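Side-chain contacts in prophenoloxidase b (Marsupenaeus japonicus, PDB 3WKY), which is the inactive precursor of a type 3 copper phenoloxidase that, once activated, probably hydroxylates monophenols and oxidises o-diphenols to quinones: residues 173-178 / 182-187; 119-124 / 620-625. All coordinates share one frame; numbering follows the deposited sequence.

How the contacts relate
Coming from the N terminus, the chain first lays down the all-alpha region, and helix 109-122 ends in residues 119-124, the first half of contact 2. It then enters the copper-containing region, passes strand 165-169 and makes contact 1, where 173-178 and 182-187 fold onto each other with three residues between them and close a small loop that leads into helix 187-190. Contact 2 closes much later, when 620-625 of the Ig-like region returns to the helix end, so the short loop lies wholly within the long one. The contacts sit on opposite sides of the chain's centre, their own centres about 38 Å apart: contact 1 is local, contact 2 joins two domains.

Contact 1 (173-178 / 182-187); sequences DETGLS and PEHRVS
Ser178 OG makes a short hydrogen bond, 2.8 Å, to ND1 of His184. At the other nitrogen of the same imidazole, Thr175 OG1 lies in the ring plane and is bonded to His184 NE2 at 3.2 Å in a nearly straight line (170°), so two hydroxyls of 173-178 hold the ring's rotation. With CG anti to the backbone N (chi1 -169°), His184 reaches across into the bend of 173-178. Gly176 lies over one face: its CA stands 3.8 Å from the centroid of the His184 ring in a CH-pi contact, and its carbonyl O comes 3.3 Å from His184 CE1 near the rim. A leucine in place of His184 would probably leave both hydroxyls without their ring partner and free the bend to shift. Next to Ser178, a water donates to its O at 2.6 Å and accepts from Arg185 NH1, whose guanidinium also bonds Leu240 O through NH2. Leu177 touches Ile286 of a second subunit. The whole loop links strand 165-169 to helix 187-190, with Val186 as the N-cap residue, while Glu183 and Val186 pack on helix 218-239, where Glu183 pairs with Arg237.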
loop_
_atom_site.group_PDB
_atom_site.type_symbol
_atom_site.label_atom_id
_atom_site.label_comp_id
_atom_site.label_asym_id
_atom_site.label_seq_id
_atom_site.Cartn_x
_atom_site.Cartn_y
_atom_site.Cartn_z
ATOM N N ASP A 173 -31.454 -5.066 20.841
ATOM C CA ASP A 173 -31.671 -3.891 19.982
ATOM C C ASP A 173 -31.031 -2.608 20.523
ATOM O O ASP A 173 -31.236 -1.533 19.962
ATOM C CB ASP A 173 -33.176 -3.619 19.803
ATOM C CG ASP A 173 -33.816 -4.479 18.722
ATOM O OD1 ASP A 173 -33.118 -4.857 17.757
ATOM O OD2 ASP A 173 -35.030 -4.765 18.833
ATOM N N GLU A 174 -30.264 -2.716 21.604
ATOM C CA GLU A 174 -29.805 -1.538 22.331
ATOM C C GLU A 174 -28.285 -1.438 22.536
ATOM O O GLU A 174 -27.820 -0.495 23.174
ATOM C CB GLU A 174 -30.532 -1.448 23.682
ATOM C CG GLU A 174 -32.061 -1.447 23.568
ATOM C CD GLU A 174 -32.769 -1.625 24.906
ATOM O OE1 GLU A 174 -33.453 -2.656 25.082
ATOM O OE2 GLU A 174 -32.657 -0.730 25.773
ATOM N N THR A 175 -27.512 -2.380 21.997
ATOM C CA THR A 175 -26.045 -2.374 22.193
ATOM C C THR A 175 -25.248 -2.466 20.884
ATOM O O THR A 175 -24.017 -2.596 20.886
ATOM C CB THR A 175 -25.599 -3.521 23.109
ATOM O OG1 THR A 175 -26.064 -4.778 22.579
ATOM C CG2 THR A 175 -26.157 -3.322 24.515
ATOM N N GLY A 176 -25.960 -2.399 19.769
ATOM C CA GLY A 176 -25.366 -2.563 18.455
ATOM C C GLY A 176 -26.547 -2.693 17.522
ATOM O O GLY A 176 -27.675 -2.900 17.979
ATOM N N LEU A 177 -26.312 -2.558 16.225
ATOM C CA LEU A 177 -27.409 -2.587 15.268
ATOM C C LEU A 177 -27.230 -3.781 14.341
ATOM O O LEU A 177 -26.395 -3.741 13.438
ATOM C CB LEU A 177 -27.412 -1.283 14.466
ATOM C CG LEU A 177 -28.510 -1.091 13.421
ATOM C CD1 LEU A 177 -29.872 -1.266 14.065
ATOM C CD2 LEU A 177 -28.380 0.290 12.805
ATOM N N SER A 178 -28.007 -4.842 14.552
ATOM C CA SER A 178 -27.802 -6.061 13.782
ATOM C C SER A 178 -27.923 -5.821 12.284
ATOM O O SER A 178 -27.215 -6.447 11.494
ATOM C CB SER A 178 -28.769 -7.175 14.221
ATOM O OG SER A 178 -28.376 -7.733 15.465
ATOM N N PRO A 182 -23.292 -7.759 11.122
ATOM C CA PRO A 182 -23.575 -9.197 11.237
ATOM C C PRO A 182 -23.102 -9.783 12.577
ATOM O O PRO A 182 -23.794 -10.638 13.131
ATOM C CB PRO A 182 -22.777 -9.797 10.080
ATOM C CG PRO A 182 -22.796 -8.723 9.028
ATOM C CD PRO A 182 -22.736 -7.407 9.800
ATOM N N GLU A 183 -21.968 -9.325 13.102
ATOM C CA GLU A 183 -21.475 -9.893 14.366
ATOM C C GLU A 183 -22.419 -9.661 15.537
ATOM O O GLU A 183 -22.396 -10.407 16.516
ATOM C CB GLU A 183 -20.088 -9.357 14.711
ATOM C CG GLU A 183 -19.013 -9.842 13.762
ATOM C CD GLU A 183 -18.820 -11.350 13.806
ATOM O OE1 GLU A 183 -19.173 -11.997 14.829
ATOM O OE2 GLU A 183 -18.297 -11.885 12.808
ATOM N N HIS A 184 -23.246 -8.622 15.446
ATOM C CA HIS A 184 -24.208 -8.349 16.510
ATOM C C HIS A 184 -25.321 -9.402 16.567
ATOM O O HIS A 184 -25.965 -9.544 17.610
ATOM C CB HIS A 184 -24.793 -6.936 16.390
ATOM C CG HIS A 184 -25.586 -6.516 17.586
ATOM N ND1 HIS A 184 -26.965 -6.509 17.596
ATOM C CD2 HIS A 184 -25.197 -6.113 18.820
ATOM C CE1 HIS A 184 -27.391 -6.106 18.782
ATOM N NE2 HIS A 184 -26.341 -5.863 19.543
ATOM N N ARG A 185 -25.530 -10.141 15.473
ATOM C CA ARG A 185 -26.558 -11.191 15.429
ATOM C C ARG A 185 -26.311 -12.278 16.475
ATOM O O ARG A 185 -27.244 -12.981 16.878
ATOM C CB ARG A 185 -26.693 -11.841 14.029
ATOM C CG ARG A 185 -27.276 -10.928 12.912
ATOM C CD ARG A 185 -28.228 -11.688 11.936
ATOM N NE ARG A 185 -27.602 -12.749 11.123
ATOM C CZ ARG A 185 -26.859 -12.544 10.033
ATOM N NH1 ARG A 185 -26.583 -11.306 9.596
ATOM N NH2 ARG A 185 -26.364 -13.582 9.377
ATOM N N VAL A 186 -25.063 -12.424 16.913
ATOM C CA VAL A 186 -24.731 -13.470 17.883
ATOM C C VAL A 186 -24.301 -12.862 19.230
ATOM O O VAL A 186 -23.787 -13.547 20.118
ATOM C CB VAL A 186 -23.763 -14.554 17.254
ATOM C CG1 VAL A 186 -22.451 -13.962 16.805
ATOM C CG2 VAL A 186 -23.555 -15.778 18.156
ATOM N N SER A 187 -24.572 -11.572 19.405
ATOM C CA SER A 187 -24.228 -10.907 20.655
ATOM C C SER A 187 -25.007 -11.470 21.852
ATOM O O SER A 187 -24.491 -11.486 22.965
ATOM C CB SER A 187 -24.393 -9.383 20.558
ATOM O OG SER A 187 -25.754 -9.003 20.520
HETATM O O HOH W 1 -26.788 -8.623 10.180
#

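Contact 2 (119-124 / 620-625); sequences TYYERK and GRPDQP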
loop_
_atom_site.group_PDB
_atom_site.type_symbol
_atom_site.label_atom_id
_atom_site.label_comp_id
_atom_site.label_asym_id
_atom_site.label_seq_id
_atom_site.Cartn_x
_atom_site.Cartn_y
_atom_site.Cartn_z
ATOM N N THR A 119 -10.459 -19.411 46.234
ATOM C CA THR A 119 -10.379 -20.062 47.545
ATOM C C THR A 119 -11.412 -21.178 47.708
ATOM O O THR A 119 -11.103 -22.236 48.274
ATOM C CB THR A 119 -10.519 -19.024 48.665
ATOM O OG1 THR A 119 -9.370 -18.165 48.647
ATOM C CG2 THR A 119 -10.622 -19.711 50.034
ATOM N N TYR A 120 -12.626 -20.965 47.212
ATOM C CA TYR A 120 -13.637 -22.022 47.269
ATOM C C TYR A 120 -13.245 -23.246 46.442
ATOM O O TYR A 120 -13.613 -24.365 46.786
ATOM C CB TYR A 120 -15.006 -21.510 46.821
ATOM C CG TYR A 120 -15.824 -20.825 47.892
ATOM C CD1 TYR A 120 -15.466 -19.571 48.373
ATOM C CD2 TYR A 120 -16.979 -21.416 48.400
ATOM C CE1 TYR A 120 -16.220 -18.929 49.334
ATOM C CE2 TYR A 120 -17.747 -20.772 49.367
ATOM C CZ TYR A 120 -17.355 -19.529 49.828
ATOM O OH TYR A 120 -18.099 -18.875 50.786
ATOM N N TYR A 121 -12.510 -23.045 45.349
ATOM C CA TYR A 121 -12.041 -24.176 44.557
ATOM C C TYR A 121 -10.884 -24.897 45.241
ATOM O O TYR A 121 -10.782 -26.116 45.184
ATOM C CB TYR A 121 -11.618 -23.735 43.140
ATOM C CG TYR A 121 -12.804 -23.454 42.260
ATOM C CD1 TYR A 121 -13.512 -24.498 41.681
ATOM C CD2 TYR A 121 -13.229 -22.152 42.020
ATOM C CE1 TYR A 121 -14.609 -24.262 40.889
ATOM C CE2 TYR A 121 -14.333 -21.904 41.226
ATOM C CZ TYR A 121 -15.016 -22.972 40.667
ATOM O OH TYR A 121 -16.116 -22.756 39.885
ATOM N N GLU A 122 -10.013 -24.144 45.895
ATOM C CA GLU A 122 -8.794 -24.717 46.456
ATOM C C GLU A 122 -9.006 -25.326 47.842
ATOM O O GLU A 122 -8.381 -26.328 48.185
ATOM C CB GLU A 122 -7.672 -23.676 46.499
ATOM C CG GLU A 122 -6.874 -23.570 45.203
ATOM C CD GLU A 122 -6.224 -24.890 44.816
ATOM O OE1 GLU A 122 -6.764 -25.584 43.932
ATOM O OE2 GLU A 122 -5.177 -25.238 45.403
ATOM N N ARG A 123 -9.881 -24.721 48.642
ATOM C CA ARG A 123 -10.120 -25.263 49.987
ATOM C C ARG A 123 -11.038 -26.480 49.910
ATOM O O ARG A 123 -12.067 -26.450 49.226
ATOM C CB ARG A 123 -10.712 -24.214 50.928
ATOM C CG ARG A 123 -9.708 -23.168 51.422
ATOM C CD ARG A 123 -10.346 -22.254 52.467
ATOM N NE ARG A 123 -10.677 -22.956 53.714
ATOM C CZ ARG A 123 -9.897 -22.974 54.795
ATOM N NH1 ARG A 123 -8.737 -22.329 54.793
ATOM N NH2 ARG A 123 -10.277 -23.634 55.888
ATOM N N LYS A 124 -10.664 -27.544 50.615
ATOM C CA LYS A 124 -11.447 -28.779 50.602
ATOM C C LYS A 124 -12.723 -28.685 51.428
ATOM O O LYS A 124 -13.655 -29.460 51.213
ATOM C CB LYS A 124 -10.602 -29.953 51.089
ATOM C CG LYS A 124 -9.467 -30.323 50.152
ATOM C CD LYS A 124 -8.477 -31.247 50.842
ATOM C CE LYS A 124 -7.272 -31.534 49.958
ATOM N NZ LYS A 124 -7.630 -32.378 48.789
ATOM N N GLY A 620 -13.204 -29.863 35.308
ATOM C CA GLY A 620 -12.429 -30.811 36.089
ATOM C C GLY A 620 -12.612 -30.611 37.586
ATOM O O GLY A 620 -13.418 -29.777 38.020
ATOM N N ARG A 621 -11.870 -31.389 38.373
ATOM C CA ARG A 621 -11.891 -31.287 39.831
ATOM C C ARG A 621 -10.511 -30.909 40.316
ATOM O O ARG A 621 -9.533 -31.574 39.977
ATOM C CB ARG A 621 -12.283 -32.619 40.478
ATOM C CG ARG A 621 -13.683 -33.106 40.172
ATOM C CD ARG A 621 -14.061 -34.301 41.045
ATOM N NE ARG A 621 -14.912 -33.929 42.178
ATOM C CZ ARG A 621 -14.460 -33.507 43.356
ATOM N NH1 ARG A 621 -13.156 -33.395 43.572
ATOM N NH2 ARG A 621 -15.313 -33.192 44.323
ATOM N N PRO A 622 -10.423 -29.843 41.122
ATOM C CA PRO A 622 -9.128 -29.326 41.574
ATOM C C PRO A 622 -8.290 -30.374 42.298
ATOM O O PRO A 622 -7.065 -30.392 42.156
ATOM C CB PRO A 622 -9.522 -28.210 42.552
ATOM C CG PRO A 622 -10.882 -27.774 42.094
ATOM C CD PRO A 622 -11.552 -29.024 41.602
ATOM N N ASP A 623 -8.945 -31.254 43.049
ATOM C CA ASP A 623 -8.226 -32.161 43.934
ATOM C C ASP A 623 -8.154 -33.601 43.423
ATOM O O ASP A 623 -7.669 -34.477 44.132
ATOM C CB ASP A 623 -8.877 -32.147 45.317
ATOM C CG ASP A 623 -10.313 -32.651 45.290
ATOM O OD1 ASP A 623 -11.025 -32.413 44.284
ATOM O OD2 ASP A 623 -10.732 -33.289 46.277
ATOM N N GLN A 624 -8.639 -33.850 42.211
ATOM C CA GLN A 624 -8.671 -35.215 41.673
ATOM C C GLN A 624 -8.076 -35.272 40.273
ATOM O O GLN A 624 -8.263 -34.349 39.487
ATOM C CB GLN A 624 -10.109 -35.738 41.609
ATOM C CG GLN A 624 -10.757 -36.051 42.948
ATOM C CD GLN A 624 -12.189 -36.546 42.790
ATOM O OE1 GLN A 624 -12.568 -37.066 41.737
ATOM N NE2 GLN A 624 -12.994 -36.375 43.834
ATOM N N PRO A 625 -7.366 -36.364 39.949
ATOM C CA PRO A 625 -6.891 -36.536 38.572
ATOM C C PRO A 625 -8.047 -36.762 37.598
ATOM O O PRO A 625 -9.137 -37.158 38.016
ATOM C CB PRO A 625 -6.025 -37.795 38.656
ATOM C CG PRO A 625 -6.544 -38.536 39.847
ATOM C CD PRO A 625 -6.940 -37.470 40.826
#
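Pro622 sets its ring against the last turn of helix 109-122, meeting the backbone of Tyr121 more than any side chain. Its CB lies 3.6 Å from Tyr121 O and faces Glu122 as well, whose OE1 is paired with Arg215, although that carboxylate was modelled in two conformers and the approach is therefore doubtful. One atom further out, at the tip of the ring, Pro622 CG is 3.5 Å from the same Tyr121 O and 4.2 Å from Tyr121 CD1, coming to the edge of the aromatic ring near its plane. The packing is van der Waals contact, and no hydrogen bond crosses between the segments. Tyr121 is held at the far end of its ring, its OH bonded to His201 ND1, and its side chain stands about 13 Å from the copper-oxygen cluster.

Beyond the helix end, Lys124 runs out extended and then bends at its last torsion (chi4 -69°), which brings NZ to 3.7 Å from Asp623 CB. Lys124 NZ stays 4.1 Å from Asp623 OD2, too far for a salt bridge, leaving at most a loose attraction, and as both residues touch a neighbouring molecule in the crystal, their placement may partly reflect the lattice. Asp623 has a nearer mate within its own segment, a salt bridge from OD1 to Arg621 NH1, modelled so short that its exact length is doubtful. Both lie in the type I beta turn from Arg621 to Gln624, with Pro622 and Asp623 at its two central positions.

The turn begins two residues after Cys619, whose disulfide partner Cys572 also touches Tyr121. Here a loop of the Ig-like domain touches the end of a helix of the all-alpha domain, within the three-domain architecture of arthropod hemocyanins and phenoloxidases.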